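PDB 2G0B: FeeM from Uncultured bacterium, which catalyses the N-acylation of an amino acid such as tyrosine, probably taking the fatty acyl chain from an acyl carrier protein to give long-chain N-acyl amino acids. Local coordinates for residues A[91-96]-A[134-139]. Numbering follows the deposited sequence.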
loop_
_atom_site.group_PDB
_atom_site.type_symbol
_atom_site.label_atom_id
_atom_site.label_comp_id
_atom_site.label_asym_id
_atom_site.label_seq_id
_atom_site.Cartn_x
_atom_site.Cartn_y
_atom_site.Cartn_z
ATOM N N GLY A 91 9.513 20.640 2.229
ATOM C CA GLY A 91 10.518 19.692 2.681
ATOM C C GLY A 91 9.915 18.598 3.529
ATOM O O GLY A 91 10.435 18.264 4.595
ATOM N N LYS A 92 8.808 18.041 3.052
ATOM C CA LYS A 92 8.087 17.015 3.782
ATOM C C LYS A 92 8.456 15.629 3.295
ATOM O O LYS A 92 8.533 15.380 2.089
ATOM C CB LYS A 92 6.576 17.234 3.663
ATOM C CG LYS A 92 6.042 18.422 4.462
ATOM C CD LYS A 92 6.408 18.325 5.942
ATOM C CE LYS A 92 5.958 19.565 6.708
ATOM N NZ LYS A 92 4.568 19.402 7.213
ATOM N N LYS A 93 8.691 14.726 4.242
ATOM C CA LYS A 93 8.999 13.356 3.907
ATOM C C LYS A 93 7.728 12.652 3.462
ATOM O O LYS A 93 6.782 12.507 4.234
ATOM C CB LYS A 93 9.640 12.632 5.093
ATOM C CG LYS A 93 10.441 11.414 4.689
ATOM C CD LYS A 93 11.280 10.894 5.817
ATOM C CE LYS A 93 11.927 9.589 5.415
ATOM N NZ LYS A 93 13.389 9.577 5.649
ATOM N N LEU A 94 7.689 12.274 2.192
ATOM C CA LEU A 94 6.554 11.540 1.653
ATOM C C LEU A 94 6.928 10.104 1.346
ATOM O O LEU A 94 8.099 9.784 1.132
ATOM C CB LEU A 94 6.009 12.212 0.389
ATOM C CG LEU A 94 5.857 13.726 0.381
ATOM C CD1 LEU A 94 5.473 14.186 -1.007
ATOM C CD2 LEU A 94 4.832 14.177 1.401
ATOM N N ALA A 95 5.923 9.239 1.349
ATOM C CA ALA A 95 6.091 7.850 0.963
ATOM C C ALA A 95 4.777 7.338 0.434
ATOM O O ALA A 95 3.716 7.692 0.942
ATOM C CB ALA A 95 6.548 7.022 2.135
ATOM N N GLU A 96 4.837 6.538 -0.617
ATOM C CA GLU A 96 3.630 5.991 -1.197
ATOM C C GLU A 96 3.537 4.515 -0.879
ATOM O O GLU A 96 4.496 3.768 -1.084
ATOM C CB GLU A 96 3.592 6.234 -2.708
ATOM C CG GLU A 96 2.602 5.345 -3.438
ATOM C CD GLU A 96 2.141 5.895 -4.787
ATOM O OE1 GLU A 96 0.989 5.581 -5.187
ATOM O OE2 GLU A 96 2.922 6.609 -5.462
ATOM N N THR A 134 10.737 5.687 10.314
ATOM C CA THR A 134 11.376 6.462 9.237
ATOM C C THR A 134 11.118 7.981 9.388
ATOM O O THR A 134 11.723 8.795 8.684
ATOM C CB THR A 134 10.863 5.960 7.838
ATOM O OG1 THR A 134 10.869 4.534 7.812
ATOM C CG2 THR A 134 11.829 6.300 6.721
ATOM N N HIS A 135 10.233 8.339 10.323
ATOM C CA HIS A 135 9.810 9.728 10.561
ATOM C C HIS A 135 9.155 10.343 9.337
ATOM O O HIS A 135 9.380 11.507 9.016
ATOM C CB HIS A 135 10.965 10.596 11.078
ATOM C CG HIS A 135 11.627 10.053 12.305
ATOM N ND1 HIS A 135 10.918 9.643 13.415
ATOM C CD2 HIS A 135 12.934 9.858 12.600
ATOM C CE1 HIS A 135 11.760 9.216 14.340
ATOM N NE2 HIS A 135 12.991 9.339 13.872
ATOM N N ILE A 136 8.341 9.536 8.659
ATOM C CA ILE A 136 7.592 9.970 7.484
ATOM C C ILE A 136 6.498 10.948 7.906
ATOM O O ILE A 136 5.861 10.764 8.946
ATOM C CB ILE A 136 6.989 8.723 6.754
ATOM C CG1 ILE A 136 8.079 7.985 5.970
ATOM C CG2 ILE A 136 5.830 9.111 5.829
ATOM C CD1 ILE A 136 7.758 6.541 5.678
ATOM N N ASP A 137 6.318 12.007 7.126
ATOM C CA ASP A 137 5.256 12.977 7.388
ATOM C C ASP A 137 3.916 12.548 6.771
ATOM O O ASP A 137 2.927 12.372 7.485
ATOM C CB ASP A 137 5.653 14.371 6.887
ATOM C CG ASP A 137 6.773 14.983 7.699
ATOM O OD1 ASP A 137 6.643 15.051 8.943
ATOM O OD2 ASP A 137 7.823 15.421 7.182
ATOM N N TYR A 138 3.891 12.379 5.450
ATOM C CA TYR A 138 2.663 11.995 4.757
ATOM C C TYR A 138 2.750 10.644 4.063
ATOM O O TYR A 138 3.645 10.403 3.249
ATOM C CB TYR A 138 2.235 13.077 3.773
ATOM C CG TYR A 138 1.648 14.290 4.449
ATOM C CD1 TYR A 138 2.410 15.433 4.664
ATOM C CD2 TYR A 138 0.331 14.289 4.887
ATOM C CE1 TYR A 138 1.865 16.546 5.296
ATOM C CE2 TYR A 138 -0.219 15.392 5.513
ATOM C CZ TYR A 138 0.542 16.513 5.713
ATOM O OH TYR A 138 -0.018 17.597 6.335
ATOM N N LEU A 139 1.818 9.765 4.410
ATOM C CA LEU A 139 1.693 8.463 3.784
ATOM C C LEU A 139 0.637 8.546 2.686
ATOM O O LEU A 139 -0.534 8.709 2.967
ATOM C CB LEU A 139 1.278 7.440 4.834
ATOM C CG LEU A 139 1.875 6.045 4.807
ATOM C CD1 LEU A 139 3.331 6.072 4.443
ATOM C CD2 LEU A 139 1.698 5.419 6.156
#
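Residues 94-96 and 138-139 begin two neighbouring parallel strands, Leu94 pairing with Tyr138 and Ala95 with Leu139. Lys93 O accepts two backbone N-H groups: Tyr138 N, 3.1 Å away, approaches it almost head-on, whereas Asp137 N comes in tilted from the carbonyl plane. One step on, Ala95 N donates to Tyr138 O at 3.2 Å. Just ahead of the strands a side chain adds a bond: with CG beside its own backbone N (chi1 -69°), Asp137 turns OD2 onto Lys93 N, which donates to its anti lone pair at 3.1 Å. The Lys92 side chain crosses that of Asp137 at about a right angle, its CD 3.5 Å from Asp137 OD2. As in the GNAT acyltransferases, a beta-alpha-beta connection through helix 121-133 links these two central strands. Lys93 extends with CG anti to its backbone N (chi1 -158°), laying CE against Thr134 O and CG2 (3.4 and 3.5 Å) just past that helix. On one face Leu94 CD2 meets Tyr138 CB at 3.7 Å, while Trp87 of helix 77-89 stacks on the tyrosine ring. On the other, Ala95 CB touches Ile136 CD1 beside Leu139, whose side chain lies about 5 Å from the bound N-dodecanoyl-L-tyrosine.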